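Local coordinates for protein hypothetical bacterial 6-phosphogluconolactonase (Bacteroides fragilis, PDB 3SCY) that probably hydrolyses the lactone ring of 6-phosphogluconolactone or a related sugar lactone and is built as a seven-bladed beta-propeller, at residues A[12-17]-A[312-317]; A[168-173]-A[179-184]. All coordinates share one frame; numbering follows the deposited sequence.

In the fold
Soon after the N terminus, 12-17 enters strand 13-20, which lies second from the propeller axis in its blade, next to strand 354-360 from the far end of the chain. Contact 1 joins it to 312-317, which leads out of the first strand of the neighbouring blade, so it closes a loop of almost 300 residues that runs through most of the propeller. Contact 2 is nested inside that loop: 168-173 and 179-184 close a short hairpin within a single blade. Contact 1 is therefore packing between blades, whereas contact 2 is sheet pairing inside one. They lie on opposite sides of the centre of the chain, their own centres about 28 Å apart, and do not touch.

Contact 1 (A[12-17]-A[312-317]); sequences SELTML and IITPNG
The nearest CA atoms of the two segments, those of Leu14 and Thr314, are 8.6 Å apart, so side chains alone bridge the gap. Leu14 does so from its strand with both methyls, which reach to the CD-CG edge of Pro315. Leu14 CD1 comes to 3.8 Å from Pro315 CD. Leu14 CD2 lies 4.0 Å from the same Pro315 CD. The same CD1 of Leu14 also touches Thr314 CG2 at 3.9 Å, the two side chains crossing at about a right angle. A forked, wholly apolar leucine suits a spot where one end must meet both the threonine methyl and the proline ring; Leu14 and Thr314 are buried, with Pro315 at the exposed margin.

These segments belong to adjacent blades of the seven-bladed beta-propeller. Strand 13-20 is paired with the C-terminal strand 354-360, the "Velcro" closure in which the two chain ends share one blade; 312-317 turns from the innermost strand of the preceding blade into strand 319-324.

Thr314 to Gly317 form a type I turn, closed by Gly317 N to Thr314 O at 2.8 Å. Pro315 fits its second position because its ring fixes phi near -57°, and Gly317 readily adopts the positive phi that follows. Thr314 serves two roles: CG2 faces Leu14, while Thr314 OG1 donates to Asn316 OD1 at 2.7 Å and accepts from Tyr319 N. Asn316 OD1 also receives Lys318 N, and its ND2 reaches Glu36 O, a polar tie to the blade that carries Leu14.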
loop_
_atom_site.group_PDB
_atom_site.type_symbol
_atom_site.label_atom_id
_atom_site.label_comp_id
_atom_site.label_asym_id
_atom_site.label_seq_id
_atom_site.Cartn_x
_atom_site.Cartn_y
_atom_site.Cartn_z
ATOM N N SER A 12 12.275 19.470 7.071
ATOM C CA SER A 12 12.074 18.206 7.771
ATOM C C SER A 12 10.586 17.930 8.022
ATOM O O SER A 12 10.237 16.848 8.495
ATOM C CB SER A 12 12.841 18.227 9.084
ATOM O OG SER A 12 14.197 18.579 8.860
ATOM N N GLU A 13 9.715 18.890 7.680
ATOM C CA GLU A 13 8.277 18.770 7.871
ATOM C C GLU A 13 7.630 18.147 6.679
ATOM O O GLU A 13 7.593 18.747 5.613
ATOM C CB GLU A 13 7.632 20.132 8.161
ATOM C CG GLU A 13 7.971 20.666 9.545
ATOM C CD GLU A 13 7.305 21.969 9.946
ATOM O OE1 GLU A 13 6.841 22.716 9.052
ATOM O OE2 GLU A 13 7.260 22.251 11.165
ATOM N N LEU A 14 7.085 16.961 6.881
ATOM C CA LEU A 14 6.345 16.245 5.856
ATOM C C LEU A 14 4.849 16.485 6.019
ATOM O O LEU A 14 4.392 16.771 7.127
ATOM C CB LEU A 14 6.617 14.729 6.012
ATOM C CG LEU A 14 8.067 14.214 5.928
ATOM C CD1 LEU A 14 8.167 12.825 6.558
ATOM C CD2 LEU A 14 8.512 14.101 4.476
ATOM N N THR A 15 4.074 16.318 4.943
ATOM C CA THR A 15 2.622 16.334 5.059
ATOM C C THR A 15 2.182 14.892 4.988
ATOM O O THR A 15 2.529 14.195 4.042
ATOM C CB THR A 15 1.930 17.229 4.032
ATOM O OG1 THR A 15 2.443 18.533 4.243
ATOM C CG2 THR A 15 0.410 17.287 4.259
HETATM N N MSE A 16 1.435 14.448 5.982
HETATM C CA MSE A 16 0.985 13.069 6.065
HETATM C C MSE A 16 -0.528 12.992 5.836
HETATM O O MSE A 16 -1.291 13.745 6.444
HETATM C CB MSE A 16 1.360 12.476 7.428
HETATM C CG MSE A 16 0.907 11.019 7.583
HETATM SE SE MSE A 16 1.634 10.219 9.174
HETATM C CE MSE A 16 0.645 10.991 10.345
ATOM N N LEU A 17 -0.934 12.041 5.024
ATOM C CA LEU A 17 -2.317 11.693 4.740
ATOM C C LEU A 17 -2.637 10.437 5.512
ATOM O O LEU A 17 -1.848 9.482 5.500
ATOM C CB LEU A 17 -2.496 11.442 3.240
ATOM C CG LEU A 17 -2.220 12.630 2.302
ATOM C CD1 LEU A 17 -1.919 12.124 0.867
ATOM C CD2 LEU A 17 -3.477 13.502 2.165
ATOM N N ILE A 312 4.585 3.104 7.564
ATOM C CA ILE A 312 5.392 3.840 6.597
ATOM C C ILE A 312 6.711 4.210 7.258
ATOM O O ILE A 312 6.770 4.357 8.488
ATOM C CB ILE A 312 4.621 5.091 6.094
ATOM C CG1 ILE A 312 5.287 5.711 4.845
ATOM C CG2 ILE A 312 4.401 6.130 7.228
ATOM C CD1 ILE A 312 4.356 6.694 4.103
ATOM N N ILE A 313 7.772 4.375 6.443
ATOM C CA ILE A 313 9.083 4.846 6.906
ATOM C C ILE A 313 9.283 6.250 6.311
ATOM O O ILE A 313 9.009 6.476 5.129
ATOM C CB ILE A 313 10.206 3.860 6.512
ATOM C CG1 ILE A 313 9.922 2.468 7.109
ATOM C CG2 ILE A 313 11.583 4.388 6.964
ATOM C CD1 ILE A 313 10.870 1.381 6.671
ATOM N N THR A 314 9.803 7.180 7.117
ATOM C CA THR A 314 10.075 8.526 6.601
ATOM C C THR A 314 11.178 8.466 5.532
ATOM O O THR A 314 12.064 7.603 5.606
ATOM C CB THR A 314 10.444 9.462 7.743
ATOM O OG1 THR A 314 11.609 8.960 8.439
ATOM C CG2 THR A 314 9.265 9.708 8.706
ATOM N N PRO A 315 11.185 9.431 4.568
ATOM C CA PRO A 315 12.212 9.405 3.505
ATOM C C PRO A 315 13.657 9.429 4.023
ATOM O O PRO A 315 14.528 8.843 3.379
ATOM C CB PRO A 315 11.908 10.667 2.687
ATOM C CG PRO A 315 10.428 10.858 2.865
ATOM C CD PRO A 315 10.176 10.480 4.314
ATOM N N ASN A 316 13.918 10.049 5.188
ATOM C CA ASN A 316 15.270 10.105 5.754
ATOM C C ASN A 316 15.618 8.803 6.511
ATOM O O ASN A 316 16.721 8.680 7.036
ATOM C CB ASN A 316 15.453 11.330 6.651
ATOM C CG ASN A 316 14.715 11.314 7.962
ATOM O OD1 ASN A 316 13.918 10.412 8.251
ATOM N ND2 ASN A 316 14.878 12.368 8.742
ATOM N N GLY A 317 14.650 7.878 6.600
ATOM C CA GLY A 317 14.829 6.591 7.277
ATOM C C GLY A 317 14.828 6.642 8.786
ATOM O O GLY A 317 15.047 5.613 9.447
#

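Contact 2 (A[168-173]-A[179-184]); sequences YLLADD and IHKFNI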
loop_
_atom_site.group_PDB
_atom_site.type_symbol
_atom_site.label_atom_id
_atom_site.label_comp_id
_atom_site.label_asym_id
_atom_site.label_seq_id
_atom_site.Cartn_x
_atom_site.Cartn_y
_atom_site.Cartn_z
ATOM N N TYR A 168 5.227 -2.891 -16.736
ATOM C CA TYR A 168 4.229 -3.868 -16.313
ATOM C C TYR A 168 3.469 -3.445 -15.103
ATOM O O TYR A 168 3.926 -2.611 -14.324
ATOM C CB TYR A 168 4.921 -5.219 -15.998
ATOM C CG TYR A 168 5.833 -5.662 -17.120
ATOM C CD1 TYR A 168 5.312 -6.168 -18.308
ATOM C CD2 TYR A 168 7.208 -5.457 -17.049
ATOM C CE1 TYR A 168 6.145 -6.562 -19.353
ATOM C CE2 TYR A 168 8.048 -5.815 -18.101
ATOM C CZ TYR A 168 7.513 -6.371 -19.249
ATOM O OH TYR A 168 8.339 -6.692 -20.303
ATOM N N LEU A 169 2.296 -4.044 -14.945
ATOM C CA LEU A 169 1.492 -3.908 -13.742
ATOM C C LEU A 169 1.357 -5.302 -13.144
ATOM O O LEU A 169 0.961 -6.234 -13.855
ATOM C CB LEU A 169 0.124 -3.272 -14.008
ATOM C CG LEU A 169 -0.718 -3.038 -12.737
ATOM C CD1 LEU A 169 -1.356 -1.695 -12.732
ATOM C CD2 LEU A 169 -1.770 -4.134 -12.571
ATOM N N LEU A 170 1.727 -5.452 -11.863
ATOM C CA LEU A 170 1.620 -6.717 -11.134
ATOM C C LEU A 170 0.505 -6.606 -10.124
ATOM O O LEU A 170 0.436 -5.610 -9.390
ATOM C CB LEU A 170 2.949 -7.092 -10.481
ATOM C CG LEU A 170 4.145 -7.218 -11.439
ATOM C CD1 LEU A 170 5.381 -7.604 -10.685
ATOM C CD2 LEU A 170 3.909 -8.295 -12.517
ATOM N N ALA A 171 -0.418 -7.568 -10.117
ATOM C CA ALA A 171 -1.574 -7.506 -9.243
ATOM C C ALA A 171 -1.622 -8.717 -8.324
ATOM O O ALA A 171 -1.753 -9.858 -8.802
ATOM C CB ALA A 171 -2.836 -7.414 -10.089
ATOM N N ASP A 172 -1.529 -8.475 -7.001
ATOM C CA ASP A 172 -1.513 -9.573 -6.022
ATOM C C ASP A 172 -2.894 -10.099 -5.776
ATOM O O ASP A 172 -3.804 -9.319 -5.450
ATOM C CB ASP A 172 -0.924 -9.090 -4.684
ATOM C CG ASP A 172 0.529 -8.693 -4.709
ATOM O OD1 ASP A 172 1.214 -9.010 -5.699
ATOM O OD2 ASP A 172 0.999 -8.089 -3.703
ATOM N N ASP A 173 -3.042 -11.419 -5.868
ATOM C CA ASP A 173 -4.326 -12.063 -5.677
ATOM C C ASP A 173 -4.259 -13.007 -4.496
ATOM O O ASP A 173 -3.795 -14.154 -4.593
ATOM C CB ASP A 173 -4.734 -12.773 -6.956
ATOM C CG ASP A 173 -6.093 -13.455 -6.961
ATOM O OD1 ASP A 173 -6.712 -13.579 -5.873
ATOM O OD2 ASP A 173 -6.536 -13.862 -8.046
ATOM N N ILE A 179 0.304 -13.684 -8.570
ATOM C CA ILE A 179 0.611 -12.313 -8.917
ATOM C C ILE A 179 0.323 -12.237 -10.424
ATOM O O ILE A 179 1.070 -12.816 -11.218
ATOM C CB ILE A 179 2.043 -11.871 -8.558
ATOM C CG1 ILE A 179 2.313 -12.051 -7.040
ATOM C CG2 ILE A 179 2.258 -10.402 -8.986
ATOM C CD1 ILE A 179 3.832 -12.046 -6.649
ATOM N N HIS A 180 -0.777 -11.580 -10.797
ATOM C CA HIS A 180 -1.177 -11.412 -12.196
ATOM C C HIS A 180 -0.289 -10.363 -12.870
ATOM O O HIS A 180 0.076 -9.371 -12.241
ATOM C CB HIS A 180 -2.656 -11.029 -12.284
ATOM C CG HIS A 180 -3.544 -12.035 -11.634
ATOM N ND1 HIS A 180 -3.895 -13.221 -12.280
ATOM C CD2 HIS A 180 -4.149 -11.992 -10.426
ATOM C CE1 HIS A 180 -4.671 -13.870 -11.424
ATOM N NE2 HIS A 180 -4.866 -13.169 -10.303
ATOM N N LYS A 181 0.096 -10.610 -14.137
ATOM C CA LYS A 181 0.982 -9.721 -14.878
ATOM C C LYS A 181 0.285 -9.102 -16.095
ATOM O O LYS A 181 -0.349 -9.814 -16.892
ATOM C CB LYS A 181 2.225 -10.510 -15.334
ATOM C CG LYS A 181 3.262 -9.652 -16.064
ATOM C CD LYS A 181 4.422 -10.483 -16.607
ATOM C CE LYS A 181 5.226 -9.686 -17.609
ATOM N NZ LYS A 181 6.396 -10.471 -18.095
ATOM N N PHE A 182 0.440 -7.778 -16.247
ATOM C CA PHE A 182 -0.075 -7.033 -17.380
ATOM C C PHE A 182 0.996 -6.172 -17.982
ATOM O O PHE A 182 1.860 -5.635 -17.275
ATOM C CB PHE A 182 -1.251 -6.145 -16.958
ATOM C CG PHE A 182 -2.434 -6.919 -16.439
ATOM C CD1 PHE A 182 -2.513 -7.286 -15.099
ATOM C CD2 PHE A 182 -3.448 -7.321 -17.298
ATOM C CE1 PHE A 182 -3.602 -8.022 -14.625
ATOM C CE2 PHE A 182 -4.526 -8.073 -16.829
ATOM C CZ PHE A 182 -4.591 -8.425 -15.498
ATOM N N ASN A 183 0.934 -6.035 -19.294
ATOM C CA ASN A 183 1.764 -5.109 -20.025
ATOM C C ASN A 183 1.094 -3.754 -19.945
ATOM O O ASN A 183 -0.127 -3.663 -20.111
ATOM C CB ASN A 183 1.892 -5.546 -21.499
ATOM C CG ASN A 183 2.526 -6.884 -21.740
ATOM O OD1 ASN A 183 3.351 -7.367 -20.971
ATOM N ND2 ASN A 183 2.108 -7.553 -22.802
ATOM N N ILE A 184 1.867 -2.698 -19.703
ATOM C CA ILE A 184 1.337 -1.339 -19.668
ATOM C C ILE A 184 1.546 -0.627 -21.001
ATOM O O ILE A 184 2.621 -0.746 -21.610
ATOM C CB ILE A 184 2.042 -0.554 -18.540
ATOM C CG1 ILE A 184 1.356 -0.864 -17.189
ATOM C CG2 ILE A 184 2.137 0.955 -18.841
ATOM C CD1 ILE A 184 2.090 -0.244 -15.980
HETATM O O HOH W 1 7.783 -9.351 -20.341
#
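Leu169 and Ala171 pair with Phe182 and His180 in the antiparallel beta hairpin that forms the two middle strands of a four-stranded propeller blade. Both are hydrogen-bonded pairs; in the pair nearer the hairpin turn, Ala171 N reaches His180 O and His180 N reaches Ala171 O, each at 2.8 Å. The small Ala171 suits the face it shares with two large rings. Nearby, Leu169 CD2 rests 4.1 Å from Phe182 CD1. Across the sheet, on the face Leu170 shares with Lys181 and Asp172, beta-branched Ile179 puts its CG2 against Leu170 CB at 3.7 Å.

The partly exposed end, at Tyr168 and Asn183, is looser and takes in a water. Lys181, extended, lays CE over one face of the Tyr168 ring and holds NZ above its rim, a cation-pi contact 4.5 Å from the centroid. The water joins Tyr168 OH to that NZ, which also bonds to Thr201 O and Gly243 O, while Asn183 OD1 sits at the ring edge.

At the buried end, Asp173 has CG anti to its N (chi1 -177°), turning the carboxylate to His180. Asp173 OD2, also bonded to Thr176 OG1, takes His180 NE2 on its anti lone pair at 2.9 Å, almost straight at 177° and in the imidazole plane.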